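Side-chain contacts in long form salivary protein D7L1 (PDB 3DXL), which binds and sequesters biogenic amines and cysteinyl and other leukotrienes of the vertebrate host, thereby modulating blood feeding by the female mosquito: residues F13-C16 / M17-L21; G24-R27 / L28-A32; L31-K35 / E36-E40; V42-P45 / A46-C49; D114-H117 / K118-D122. All blocks are in the same frame, centred on the assembly; numbering follows the deposited sequence. Where two conformers were deposited one is given.

Contact 1. Residues F13-C16 / M17-L21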
loop_
_atom_site.group_PDB
_atom_site.type_symbol
_atom_site.label_atom_id
_atom_site.label_comp_id
_atom_site.label_asym_id
_atom_site.label_seq_id
_atom_site.Cartn_x
_atom_site.Cartn_y
_atom_site.Cartn_z
ATOM N N PHE A 13 5.811 -4.325 -2.341
ATOM C CA PHE A 13 6.215 -5.475 -3.132
ATOM C C PHE A 13 5.032 -6.035 -3.925
ATOM O O PHE A 13 5.138 -6.313 -5.120
ATOM C CB PHE A 13 6.834 -6.585 -2.266
ATOM C CG PHE A 13 8.057 -6.159 -1.463
ATOM C CD1 PHE A 13 9.000 -5.284 -1.984
ATOM C CD2 PHE A 13 8.239 -6.646 -0.173
ATOM C CE1 PHE A 13 10.119 -4.915 -1.229
ATOM C CE2 PHE A 13 9.351 -6.278 0.586
ATOM C CZ PHE A 13 10.275 -5.413 0.054
ATOM N N THR A 14 3.898 -6.212 -3.248
ATOM C CA THR A 14 2.741 -6.801 -3.915
ATOM C C THR A 14 2.147 -5.899 -4.992
ATOM O O THR A 14 1.751 -6.402 -6.046
ATOM C CB THR A 14 1.660 -7.281 -2.918
ATOM O OG1 THR A 14 1.223 -6.185 -2.109
ATOM C CG2 THR A 14 2.209 -8.403 -2.044
ATOM N N ARG A 15 2.096 -4.586 -4.747
ATOM C CA ARG A 15 1.633 -3.647 -5.769
ATOM C C ARG A 15 2.540 -3.696 -7.000
ATOM O O ARG A 15 2.070 -3.754 -8.135
ATOM C CB ARG A 15 1.531 -2.219 -5.223
ATOM C CG ARG A 15 1.268 -1.134 -6.271
ATOM C CD ARG A 15 -0.040 -1.326 -7.061
ATOM N NE ARG A 15 -1.229 -1.360 -6.208
ATOM C CZ ARG A 15 -1.867 -0.280 -5.771
ATOM N NH1 ARG A 15 -1.466 0.940 -6.117
ATOM N NH2 ARG A 15 -2.927 -0.427 -4.988
ATOM N N CYS A 16 3.848 -3.685 -6.774
ATOM C CA CYS A 16 4.782 -3.703 -7.884
ATOM C C CYS A 16 4.710 -5.018 -8.662
ATOM O O CYS A 16 4.822 -5.014 -9.891
ATOM C CB CYS A 16 6.186 -3.418 -7.372
ATOM S SG CYS A 16 6.393 -1.695 -6.867
ATOM N N MET A 17 4.469 -6.136 -7.970
ATOM C CA MET A 17 4.273 -7.398 -8.672
ATOM C C MET A 17 2.965 -7.392 -9.454
ATOM O O MET A 17 2.931 -7.817 -10.609
ATOM C CB MET A 17 4.335 -8.587 -7.720
ATOM C CG MET A 17 5.747 -8.867 -7.253
ATOM S SD MET A 17 5.918 -10.432 -6.403
ATOM C CE MET A 17 5.178 -9.996 -4.828
ATOM N N GLU A 18 1.890 -6.881 -8.842
ATOM C CA GLU A 18 0.597 -6.811 -9.529
ATOM C C GLU A 18 0.714 -6.035 -10.842
ATOM O O GLU A 18 0.158 -6.439 -11.866
ATOM C CB GLU A 18 -0.464 -6.199 -8.613
ATOM C CG GLU A 18 -1.879 -6.300 -9.190
ATOM C CD GLU A 18 -2.950 -5.837 -8.230
ATOM O OE1 GLU A 18 -2.875 -6.155 -7.031
ATOM O OE2 GLU A 18 -3.900 -5.176 -8.685
ATOM N N ASP A 19 1.471 -4.942 -10.807
ATOM C CA ASP A 19 1.595 -4.080 -11.973
ATOM C C ASP A 19 2.575 -4.574 -13.042
ATOM O O ASP A 19 2.541 -4.089 -14.177
ATOM C CB ASP A 19 1.980 -2.668 -11.538
ATOM C CG ASP A 19 0.828 -1.917 -10.902
ATOM O OD1 ASP A 19 -0.338 -2.357 -11.026
ATOM O OD2 ASP A 19 1.102 -0.875 -10.286
ATOM N N ASN A 20 3.458 -5.510 -12.686
ATOM C CA ASN A 20 4.561 -5.866 -13.580
ATOM C C ASN A 20 4.692 -7.327 -13.961
ATOM O O ASN A 20 5.385 -7.645 -14.928
ATOM C CB ASN A 20 5.875 -5.308 -13.037
ATOM C CG ASN A 20 5.902 -3.804 -13.069
ATOM O OD1 ASN A 20 6.016 -3.200 -14.140
ATOM N ND2 ASN A 20 5.757 -3.183 -11.907
ATOM N N LEU A 21 4.049 -8.231 -13.233
ATOM C CA LEU A 21 4.077 -9.631 -13.639
ATOM C C LEU A 21 3.520 -9.770 -15.049
ATOM O O LEU A 21 2.563 -9.092 -15.410
ATOM C CB LEU A 21 3.233 -10.485 -12.695
ATOM C CG LEU A 21 3.846 -10.859 -11.349
ATOM C CD1 LEU A 21 2.774 -11.426 -10.440
ATOM C CD2 LEU A 21 4.970 -11.863 -11.525
HETATM O O HOH W 1 -1.821 -4.046 -5.372
#
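Met17 folds back over the turn before it, its CB and CG lying against Phe13 O, with CG at 3.4 Å. That carbonyl is already taken by Met17 N, one of three consecutive i to i+4 bonds that cross this contact, the others being Glu18 N to Thr14 O and Asp19 N to Arg15 O. The thioether end has two placements; in one of them CG is anti to the carbonyl carbon (chi1 -73°), the chain bends at chi3 and CE lies 3.7 Å from Phe13 O. Cys16 is the next residue at the centre of the contact. Its carbonyl is met by the side chain of Asn20: ND2 donates to Cys16 O at 2.9 Å, in the carbonyl plane and on a lone pair, which satisfies an acceptor in the last turn of the helix. On the polar side only the aliphatic CD of Arg15 touches Asp19, 3.5 Å from OD2, while Arg15 NE stays 4.7 Å from Asp19 OD2. A water joins Arg15 NE (2.9 Å) to Glu18 OE1 in place of a direct bond; the charged ends have firmer partners in Glu210 for Arg15 and Arg213 for Glu18 and Asp19. Within the odorant-binding fold, Cys16 is tied by a disulfide to Cys53 of helix 45-58, Met17 packs on Leu31 and Trp34 of helix 27-34, and Phe13 meets the leukotriene-binding Trp37.

Contact 2. Residues G24-R27 / L28-A32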
loop_
_atom_site.group_PDB
_atom_site.type_symbol
_atom_site.label_atom_id
_atom_site.label_comp_id
_atom_site.label_asym_id
_atom_site.label_seq_id
_atom_site.Cartn_x
_atom_site.Cartn_y
_atom_site.Cartn_z
ATOM N N GLY A 24 1.214 -14.179 -19.105
ATOM C CA GLY A 24 1.266 -15.463 -19.790
ATOM C C GLY A 24 1.911 -16.576 -18.986
ATOM O O GLY A 24 1.856 -16.597 -17.749
ATOM N N ALA A 25 2.543 -17.499 -19.700
ATOM C CA ALA A 25 3.160 -18.675 -19.094
ATOM C C ALA A 25 4.268 -18.358 -18.083
ATOM O O ALA A 25 4.569 -19.179 -17.221
ATOM C CB ALA A 25 3.677 -19.613 -20.169
ATOM N N ASN A 26 4.869 -17.176 -18.183
ATOM C CA ASN A 26 5.949 -16.809 -17.267
ATOM C C ASN A 26 5.481 -16.274 -15.921
ATOM O O ASN A 26 6.304 -16.039 -15.036
ATOM C CB ASN A 26 6.876 -15.782 -17.913
ATOM C CG ASN A 26 7.592 -16.324 -19.123
ATOM O OD1 ASN A 26 7.966 -17.499 -19.172
ATOM N ND2 ASN A 26 7.795 -15.465 -20.111
ATOM N N ARG A 27 4.173 -16.080 -15.753
ATOM C CA ARG A 27 3.665 -15.405 -14.559
ATOM C C ARG A 27 4.046 -16.111 -13.262
ATOM O O ARG A 27 4.643 -15.505 -12.371
ATOM C CB ARG A 27 2.152 -15.201 -14.626
ATOM C CG ARG A 27 1.645 -14.291 -13.511
ATOM C CD ARG A 27 0.152 -14.020 -13.665
ATOM N NE ARG A 27 -0.368 -13.068 -12.690
ATOM C CZ ARG A 27 -0.466 -11.755 -12.873
ATOM N NH1 ARG A 27 -0.076 -11.192 -14.012
ATOM N NH2 ARG A 27 -0.982 -10.991 -11.914
ATOM N N LEU A 28 3.677 -17.382 -13.144
ATOM C CA LEU A 28 3.949 -18.110 -11.908
ATOM C C LEU A 28 5.452 -18.310 -11.626
ATOM O O LEU A 28 5.892 -18.093 -10.494
ATOM C CB LEU A 28 3.159 -19.426 -11.848
ATOM C CG LEU A 28 1.635 -19.272 -11.709
ATOM C CD1 LEU A 28 0.975 -20.640 -11.729
ATOM C CD2 LEU A 28 1.251 -18.512 -10.448
ATOM N N PRO A 29 6.246 -18.726 -12.635
ATOM C CA PRO A 29 7.699 -18.773 -12.405
ATOM C C PRO A 29 8.306 -17.438 -11.947
ATOM O O PRO A 29 9.138 -17.431 -11.023
ATOM C CB PRO A 29 8.259 -19.207 -13.763
ATOM C CG PRO A 29 7.131 -19.994 -14.384
ATOM C CD PRO A 29 5.892 -19.254 -13.969
ATOM N N MET A 30 7.897 -16.324 -12.560
ATOM C CA MET A 30 8.414 -15.025 -12.139
ATOM C C MET A 30 7.980 -14.686 -10.715
ATOM O O MET A 30 8.805 -14.260 -9.901
ATOM C CB MET A 30 8.027 -13.920 -13.123
ATOM C CG MET A 30 8.680 -14.074 -14.486
ATOM S SD MET A 30 9.242 -12.505 -15.149
ATOM C CE MET A 30 9.092 -12.766 -16.908
ATOM N N LEU A 31 6.703 -14.899 -10.410
ATOM C CA LEU A 31 6.197 -14.637 -9.072
ATOM C C LEU A 31 7.004 -15.400 -8.013
ATOM O O LEU A 31 7.371 -14.832 -6.981
ATOM C CB LEU A 31 4.710 -14.992 -8.993
ATOM C CG LEU A 31 4.055 -14.916 -7.615
ATOM C CD1 LEU A 31 4.126 -13.525 -6.999
ATOM C CD2 LEU A 31 2.610 -15.386 -7.710
ATOM N N ALA A 32 7.275 -16.673 -8.276
ATOM C CA ALA A 32 8.003 -17.521 -7.331
ATOM C C ALA A 32 9.392 -16.980 -7.003
ATOM O O ALA A 32 9.850 -17.093 -5.866
ATOM C CB ALA A 32 8.097 -18.944 -7.856
HETATM O O HOH W 2 2.415 -19.085 -15.210
#
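Asn26 O receives Met30 N at 3.0 Å, nearly along the C=O axis, and Arg27 O receives Leu31 N at 2.9 Å: these are opening i to i+4 bonds of helix 27-34. Just ahead of them a type I beta turn from Gly24 to Arg27 reverses the chain, closed by Arg27 N on Gly24 O. Pro29 sits in the first turn, its CD 3.4 Å from Asn26 O and 3.5 Å from Ala25 O. Proline has no N-H to offer; a water donates to Ala25 O and accepts from Leu28 N at 3.0 Å, linking the turn to the start of the helix. Met30 reaches back toward the turn, and in one of its two conformers the methyl CE ends 3.9 Å from Asn26 CB. Arg27 leaves in another direction, extended from CG to NE with CG anti to the backbone N (chi1 -170°). Its guanidinium is gripped by carbonyl oxygens: NE by Leu278, NH2 by Asn277 and NH1 by Glu22, while Asn26 ND2 donates to Glu22 OE1. Backbone bonds and one water thus start the helix, whereas the buried arginine, held by Leu278 O and Asn277 O of a distant loop and by nearby Glu22 O, pins this start to the C-terminal half of the chain, its positive charge probably eased by those carbonyls and by a long, weak ion pair with Asp23.

Contact 3. Residues L31-K35 / E36-E40. With GOL (glycerol), chain D.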
loop_
_atom_site.group_PDB
_atom_site.type_symbol
_atom_site.label_atom_id
_atom_site.label_comp_id
_atom_site.label_asym_id
_atom_site.label_seq_id
_atom_site.Cartn_x
_atom_site.Cartn_y
_atom_site.Cartn_z
ATOM N N LEU A 31 6.703 -14.899 -10.410
ATOM C CA LEU A 31 6.197 -14.637 -9.072
ATOM C C LEU A 31 7.004 -15.400 -8.013
ATOM O O LEU A 31 7.371 -14.832 -6.981
ATOM C CB LEU A 31 4.710 -14.992 -8.993
ATOM C CG LEU A 31 4.055 -14.916 -7.615
ATOM C CD1 LEU A 31 4.126 -13.525 -6.999
ATOM C CD2 LEU A 31 2.610 -15.386 -7.710
ATOM N N ALA A 32 7.275 -16.673 -8.276
ATOM C CA ALA A 32 8.003 -17.521 -7.331
ATOM C C ALA A 32 9.392 -16.980 -7.003
ATOM O O ALA A 32 9.850 -17.093 -5.866
ATOM C CB ALA A 32 8.097 -18.944 -7.856
ATOM N N LYS A 33 10.060 -16.410 -8.004
ATOM C CA LYS A 33 11.387 -15.824 -7.825
ATOM C C LYS A 33 11.314 -14.462 -7.153
ATOM O O LYS A 33 11.989 -14.217 -6.146
ATOM C CB LYS A 33 12.099 -15.705 -9.168
ATOM C CG LYS A 33 12.558 -17.040 -9.730
ATOM C CD LYS A 33 13.282 -16.897 -11.065
ATOM C CE LYS A 33 12.313 -16.859 -12.240
ATOM N NZ LYS A 33 12.992 -17.113 -13.543
ATOM N N TRP A 34 10.501 -13.562 -7.701
ATOM C CA TRP A 34 10.435 -12.206 -7.164
ATOM C C TRP A 34 10.040 -12.182 -5.684
ATOM O O TRP A 34 10.583 -11.394 -4.908
ATOM C CB TRP A 34 9.474 -11.331 -7.970
ATOM C CG TRP A 34 9.786 -11.178 -9.434
ATOM C CD1 TRP A 34 10.873 -11.665 -10.124
ATOM C CD2 TRP A 34 8.983 -10.480 -10.395
ATOM N NE1 TRP A 34 10.781 -11.306 -11.450
ATOM C CE2 TRP A 34 9.634 -10.578 -11.643
ATOM C CE3 TRP A 34 7.781 -9.761 -10.314
ATOM C CZ2 TRP A 34 9.114 -9.998 -12.807
ATOM C CZ3 TRP A 34 7.264 -9.187 -11.470
ATOM C CH2 TRP A 34 7.931 -9.306 -12.699
ATOM N N LYS A 35 9.113 -13.055 -5.298
ATOM C CA LYS A 35 8.681 -13.159 -3.892
ATOM C C LYS A 35 9.842 -13.415 -2.953
ATOM O O LYS A 35 9.824 -12.957 -1.806
ATOM C CB LYS A 35 7.666 -14.284 -3.695
ATOM C CG LYS A 35 6.287 -14.001 -4.211
ATOM C CD LYS A 35 5.289 -15.010 -3.656
ATOM C CE LYS A 35 5.895 -16.395 -3.453
ATOM N NZ LYS A 35 4.901 -17.331 -2.859
ATOM N N GLU A 36 10.827 -14.163 -3.445
ATOM C CA GLU A 36 11.978 -14.590 -2.656
ATOM C C GLU A 36 13.184 -13.666 -2.831
ATOM O O GLU A 36 14.315 -14.036 -2.486
ATOM C CB GLU A 36 12.353 -16.034 -3.015
ATOM C CG GLU A 36 11.223 -17.063 -2.818
ATOM C CD GLU A 36 10.634 -17.067 -1.413
ATOM O OE1 GLU A 36 11.409 -17.052 -0.433
ATOM O OE2 GLU A 36 9.389 -17.100 -1.286
ATOM N N TRP A 37 12.939 -12.466 -3.358
ATOM C CA TRP A 37 13.995 -11.473 -3.579
ATOM C C TRP A 37 15.007 -11.917 -4.653
ATOM O O TRP A 37 16.165 -11.501 -4.651
ATOM C CB TRP A 37 14.676 -11.103 -2.251
ATOM C CG TRP A 37 13.832 -10.218 -1.369
ATOM C CD1 TRP A 37 12.595 -10.503 -0.837
ATOM C CD2 TRP A 37 14.166 -8.907 -0.917
ATOM N NE1 TRP A 37 12.151 -9.442 -0.089
ATOM C CE2 TRP A 37 13.092 -8.446 -0.121
ATOM C CE3 TRP A 37 15.270 -8.066 -1.113
ATOM C CZ2 TRP A 37 13.099 -7.187 0.487
ATOM C CZ3 TRP A 37 15.277 -6.819 -0.516
ATOM C CH2 TRP A 37 14.193 -6.384 0.270
ATOM N N ILE A 38 14.544 -12.755 -5.577
ATOM C CA ILE A 38 15.342 -13.183 -6.714
ATOM C C ILE A 38 14.819 -12.411 -7.926
ATOM O O ILE A 38 13.750 -12.728 -8.465
ATOM C CB ILE A 38 15.258 -14.717 -6.923
ATOM C CG1 ILE A 38 15.715 -15.473 -5.663
ATOM C CG2 ILE A 38 16.091 -15.145 -8.115
ATOM C CD1 ILE A 38 15.422 -16.976 -5.701
ATOM N N ASN A 39 15.552 -11.377 -8.320
ATOM C CA ASN A 39 15.086 -10.498 -9.385
ATOM C C ASN A 39 15.537 -11.024 -10.735
ATOM O O ASN A 39 16.509 -10.542 -11.313
ATOM C CB ASN A 39 15.550 -9.063 -9.151
ATOM C CG ASN A 39 14.882 -8.422 -7.947
ATOM O OD1 ASN A 39 13.784 -8.823 -7.537
ATOM N ND2 ASN A 39 15.537 -7.419 -7.374
ATOM N N GLU A 40 14.814 -12.037 -11.205
ATOM C CA GLU A 40 15.141 -12.764 -12.418
ATOM C C GLU A 40 13.857 -13.037 -13.192
ATOM O O GLU A 40 12.779 -13.124 -12.584
ATOM C CB GLU A 40 15.822 -14.094 -12.075
ATOM C CG GLU A 40 17.224 -13.941 -11.494
ATOM C CD GLU A 40 17.815 -15.243 -10.991
ATOM O OE1 GLU A 40 17.200 -16.312 -11.172
ATOM O OE2 GLU A 40 18.911 -15.187 -10.392
HETATM C C1 GOL D . 11.226 -8.089 -3.238
HETATM O O1 GOL D . 10.167 -8.863 -3.764
HETATM C C2 GOL D . 12.117 -7.596 -4.368
HETATM O O2 GOL D . 12.712 -8.712 -4.998
HETATM C C3 GOL D . 13.210 -6.719 -3.779
HETATM O O3 GOL D . 13.968 -6.157 -4.827
HETATM O O HOH W 3 8.761 -18.887 -4.208
HETATM O O HOH W 4 15.797 -17.269 -13.306
HETATM O O HOH W 5 8.193 -14.536 0.299
#
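Ala32 O lies 3.3 Å from Glu36 CG, and a water donates to that oxygen. One residue on, Lys33 O takes two backbone donors from opposite faces of its plane, Glu36 N at 2.9 Å and Ile38 N at 3.0 Å. The second of these, with Trp37 N on Trp34 O, makes the Schellman motif that ends helix 27-34; Trp37, at positive phi (67°), is its C-prime residue. The Lys33 side chain crosses that of Glu40 at about a right angle, CD 3.9 Å from Glu40 CB, and a water bridges NZ to Glu40 OE1. Trp34 turns its indole edge to the returning chain: NE1 donates to Glu40 O at 2.9 Å, the oxygen near the ring plane while the nitrogen stands above the carbonyl plane. Trp34 O also accepts from glycerol O1. Lys35 runs side by side with Glu36, whose chain bends at chi2 (-55°); a water links Lys35 O to Glu36 OE2, and Glu36 OE1 forms a salt bridge to Lys132. Glycerol, probably from the crystallisation liquor, lies with C1 3.5 Å above one face of the Trp37 ring and is held by Asn39, whose OD1 accepts from O2. Trp37 binds leukotriene E4, so the turn forms part of the lipid pocket. Around it, Trp34 stacks on Phe50 of helix 45-58, Asn39 rests on helix 106-119, and Lys125 of helix 121-127 makes a cation-pi contact with Trp37.

Contact 4. Residues V42-P45 / A46-C49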
loop_
_atom_site.group_PDB
_atom_site.type_symbol
_atom_site.label_atom_id
_atom_site.label_comp_id
_atom_site.label_asym_id
_atom_site.label_seq_id
_atom_site.Cartn_x
_atom_site.Cartn_y
_atom_site.Cartn_z
ATOM N N VAL A 42 16.897 -11.334 -15.487
ATOM C CA VAL A 42 17.390 -9.961 -15.551
ATOM C C VAL A 42 17.177 -9.317 -16.924
ATOM O O VAL A 42 17.171 -8.096 -17.035
ATOM C CB VAL A 42 18.876 -9.832 -15.100
ATOM C CG1 VAL A 42 19.041 -10.308 -13.659
ATOM C CG2 VAL A 42 19.832 -10.561 -16.057
ATOM N N ASP A 43 16.991 -10.148 -17.950
ATOM C CA ASP A 43 16.805 -9.676 -19.324
ATOM C C ASP A 43 15.353 -9.370 -19.683
ATOM O O ASP A 43 15.065 -8.882 -20.772
ATOM C CB ASP A 43 17.358 -10.707 -20.322
ATOM C CG ASP A 43 18.859 -10.908 -20.198
ATOM O OD1 ASP A 43 19.555 -9.996 -19.709
ATOM O OD2 ASP A 43 19.337 -11.980 -20.621
ATOM N N SER A 44 14.447 -9.656 -18.755
ATOM C CA SER A 44 13.018 -9.473 -18.978
ATOM C C SER A 44 12.587 -8.049 -18.642
ATOM O O SER A 44 12.852 -7.575 -17.537
ATOM C CB SER A 44 12.235 -10.469 -18.121
ATOM O OG SER A 44 10.855 -10.154 -18.112
ATOM N N PRO A 45 11.908 -7.360 -19.587
ATOM C CA PRO A 45 11.333 -6.046 -19.269
ATOM C C PRO A 45 10.410 -6.075 -18.035
ATOM O O PRO A 45 10.385 -5.109 -17.285
ATOM C CB PRO A 45 10.561 -5.676 -20.545
ATOM C CG PRO A 45 11.255 -6.452 -21.627
ATOM C CD PRO A 45 11.667 -7.741 -20.995
ATOM N N ALA A 46 9.694 -7.175 -17.820
ATOM C CA ALA A 46 8.818 -7.279 -16.657
ATOM C C ALA A 46 9.625 -7.204 -15.353
ATOM O O ALA A 46 9.276 -6.458 -14.444
ATOM C CB ALA A 46 8.014 -8.551 -16.724
ATOM N N THR A 47 10.734 -7.939 -15.288
ATOM C CA THR A 47 11.588 -7.922 -14.107
ATOM C C THR A 47 12.183 -6.541 -13.895
ATOM O O THR A 47 12.258 -6.035 -12.771
ATOM C CB THR A 47 12.720 -8.938 -14.255
ATOM O OG1 THR A 47 12.155 -10.223 -14.510
ATOM C CG2 THR A 47 13.577 -8.996 -12.997
ATOM N N GLN A 48 12.609 -5.932 -14.991
ATOM C CA GLN A 48 13.233 -4.622 -14.922
ATOM C C GLN A 48 12.271 -3.569 -14.379
ATOM O O GLN A 48 12.629 -2.777 -13.508
ATOM C CB GLN A 48 13.775 -4.222 -16.289
ATOM C CG GLN A 48 14.888 -5.151 -16.751
ATOM C CD GLN A 48 15.149 -5.099 -18.236
ATOM O OE1 GLN A 48 14.657 -4.224 -18.948
ATOM N NE2 GLN A 48 15.942 -6.054 -18.716
ATOM N N CYS A 49 11.035 -3.575 -14.874
ATOM C CA CYS A 49 10.061 -2.596 -14.406
ATOM C C CYS A 49 9.563 -2.897 -13.003
ATOM O O CYS A 49 9.280 -1.974 -12.245
ATOM C CB CYS A 49 8.895 -2.453 -15.382
ATOM S SG CYS A 49 9.344 -1.551 -16.887
#
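A helix N-cap opens helix 45-58: Ser44 stands at the cap position, with Pro45 in the first turn. In one of its two conformers Ser44 OG, swung anti to its own N (chi1 169°), accepts a weak bond from Ala46 N at 3.2 Å and also lies 3.5 Å from Ala46 CB. The Ser44 carbonyl takes Gln48 N at 3.0 Å, and Pro45 O takes Cys49 N, so regular helical bonding begins at once. Thr47 packs its OG1 3.6 Å from Ser44 CB, though that hydroxyl has its hydrogen-bonding partner in Pro41 O of the preceding loop. Cys49 is tied by disulfide to Cys106 at the start of helix 106-119, and Thr47 touches Met30 and Trp34 of helix 27-34, so the cap is anchored between two other helices. Gln48 reaches back from the helix to the loop at Val42. Its chain, extended beyond CG, lays CG 3.3 Å from Ser44 O, and its NE2 donates to Val42 O at 2.9 Å, almost straight at 175°, with the oxygen within 1° of the amide plane.

Contact 5. Residues D114-H117 / K118-D122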
loop_
_atom_site.group_PDB
_atom_site.type_symbol
_atom_site.label_atom_id
_atom_site.label_comp_id
_atom_site.label_asym_id
_atom_site.label_seq_id
_atom_site.Cartn_x
_atom_site.Cartn_y
_atom_site.Cartn_z
ATOM N N ASP A 114 21.088 -3.814 -9.868
ATOM C CA ASP A 114 21.202 -5.270 -9.724
ATOM C C ASP A 114 22.498 -5.723 -8.993
ATOM O O ASP A 114 22.433 -6.579 -8.124
ATOM C CB ASP A 114 21.030 -5.962 -11.085
ATOM C CG ASP A 114 20.901 -7.467 -10.977
ATOM O OD1 ASP A 114 20.144 -7.975 -10.127
ATOM O OD2 ASP A 114 21.551 -8.151 -11.788
ATOM N N PRO A 115 23.675 -5.154 -9.336
ATOM C CA PRO A 115 24.882 -5.563 -8.585
ATOM C C PRO A 115 24.794 -5.284 -7.081
ATOM O O PRO A 115 25.310 -6.069 -6.271
ATOM C CB PRO A 115 25.996 -4.716 -9.216
ATOM C CG PRO A 115 25.496 -4.429 -10.597
ATOM C CD PRO A 115 24.008 -4.185 -10.392
ATOM N N VAL A 116 24.130 -4.186 -6.717
ATOM C CA VAL A 116 23.937 -3.827 -5.320
ATOM C C VAL A 116 22.965 -4.795 -4.658
ATOM O O VAL A 116 23.204 -5.265 -3.554
ATOM C CB VAL A 116 23.436 -2.370 -5.161
ATOM C CG1 VAL A 116 23.166 -2.040 -3.694
ATOM C CG2 VAL A 116 24.443 -1.389 -5.763
ATOM N N HIS A 117 21.877 -5.113 -5.359
ATOM C CA HIS A 117 20.922 -6.086 -4.863
ATOM C C HIS A 117 21.635 -7.393 -4.487
ATOM O O HIS A 117 21.441 -7.929 -3.402
ATOM C CB HIS A 117 19.843 -6.343 -5.918
ATOM C CG HIS A 117 18.836 -7.367 -5.511
ATOM N ND1 HIS A 117 17.879 -7.127 -4.548
ATOM C CD2 HIS A 117 18.640 -8.636 -5.933
ATOM C CE1 HIS A 117 17.134 -8.208 -4.398
ATOM N NE2 HIS A 117 17.574 -9.137 -5.227
ATOM N N LYS A 118 22.468 -7.892 -5.394
ATOM C CA LYS A 118 23.136 -9.168 -5.173
ATOM C C LYS A 118 24.244 -9.088 -4.117
ATOM O O LYS A 118 24.355 -9.985 -3.280
ATOM C CB LYS A 118 23.651 -9.744 -6.488
ATOM C CG LYS A 118 22.542 -10.075 -7.491
ATOM C CD LYS A 118 23.020 -11.032 -8.581
ATOM C CE LYS A 118 24.108 -10.408 -9.426
ATOM N NZ LYS A 118 24.443 -11.271 -10.583
ATOM N N ALA A 119 24.996 -7.988 -4.127
ATOM C CA ALA A 119 26.124 -7.817 -3.201
ATOM C C ALA A 119 25.647 -7.524 -1.783
ATOM O O ALA A 119 26.398 -7.705 -0.826
ATOM C CB ALA A 119 27.022 -6.717 -3.674
ATOM N N HIS A 120 24.403 -7.057 -1.653
ATOM C CA HIS A 120 23.847 -6.676 -0.355
ATOM C C HIS A 120 22.476 -7.284 -0.134
ATOM O O HIS A 120 21.645 -6.698 0.560
ATOM C CB HIS A 120 23.824 -5.154 -0.222
ATOM C CG HIS A 120 25.184 -4.546 -0.371
ATOM N ND1 HIS A 120 26.059 -4.415 0.686
ATOM C CD2 HIS A 120 25.834 -4.078 -1.462
ATOM C CE1 HIS A 120 27.196 -3.900 0.248
ATOM N NE2 HIS A 120 27.087 -3.687 -1.050
ATOM N N LYS A 121 22.262 -8.478 -0.682
ATOM C CA LYS A 121 20.944 -9.107 -0.643
ATOM C C LYS A 121 20.427 -9.282 0.772
ATOM O O LYS A 121 19.335 -8.813 1.083
ATOM C CB LYS A 121 20.939 -10.445 -1.385
ATOM C CG LYS A 121 19.527 -11.016 -1.557
ATOM C CD LYS A 121 19.479 -12.188 -2.522
ATOM C CE LYS A 121 19.423 -11.719 -3.965
ATOM N NZ LYS A 121 18.751 -12.723 -4.834
ATOM N N ASP A 122 21.192 -9.940 1.636
ATOM C CA ASP A 122 20.752 -10.174 3.007
ATOM C C ASP A 122 20.580 -8.889 3.803
ATOM O O ASP A 122 19.638 -8.764 4.579
ATOM C CB ASP A 122 21.709 -11.126 3.724
ATOM C CG ASP A 122 21.452 -12.572 3.376
ATOM O OD1 ASP A 122 20.274 -12.957 3.206
ATOM O OD2 ASP A 122 22.432 -13.335 3.295
HETATM O O HOH W 6 22.480 -10.628 -12.418
#
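Lys121 crosses His117 at a slant, its CE 3.4 Å from the ring NE2. Both polar groups are satisfied by the same acceptor: NE2 and NZ each donate to the carbonyl of Trp37, a leukotriene-binding residue. CG of His117 is anti to its backbone N (chi1 178°), which carries the ring beside Lys121. Three carbonyls are used in succession: Asp114 O by Lys118 N (3.0 Å), Pro115 O by Ala119 N (2.9 Å) and Val116 O by His120 N (2.9 Å). Lys121 N also nears His117 O, but at a poor angle; His120 leaves the first helix and stands at the N-cap position of the next. Asp114 OD2 and Lys118 NZ, 4.4 Å apart, are joined through a water, which donates to the carboxylate at 2.7 Å and accepts from the ammonium. His120 turns a ring edge to Val116 O. Around this junction of helices 106-119 and 121-127, Val116 and His120 face helix 86-97, while His117 rests on Asn39 of the loop after helix 27-34.

Overall arrangement
Contacts 1 to 4 follow the chain through three successive helices of the N-terminal PBP/GOBP region: contact 1 is the end of helix 6-20, contacts 2 and 3 the start and end of helix 27-34, and contact 4 the start of helix 45-58. Contact 5 lies apart but meets contact 3 through the carbonyl of Trp37. Contacts 1, 2 and 5 are partly buried; contacts 3 and 4 are at the surface. Met17 and Leu21 of contact 1 pack on Leu31, which contacts 2 and 3 share. Charged side chains bridged by water occur in contacts 1, 3 and 5, whereas contact 2 relies on backbone bonds and a water, and contact 4 adds side-chain bonds from Gln48 and Ser44.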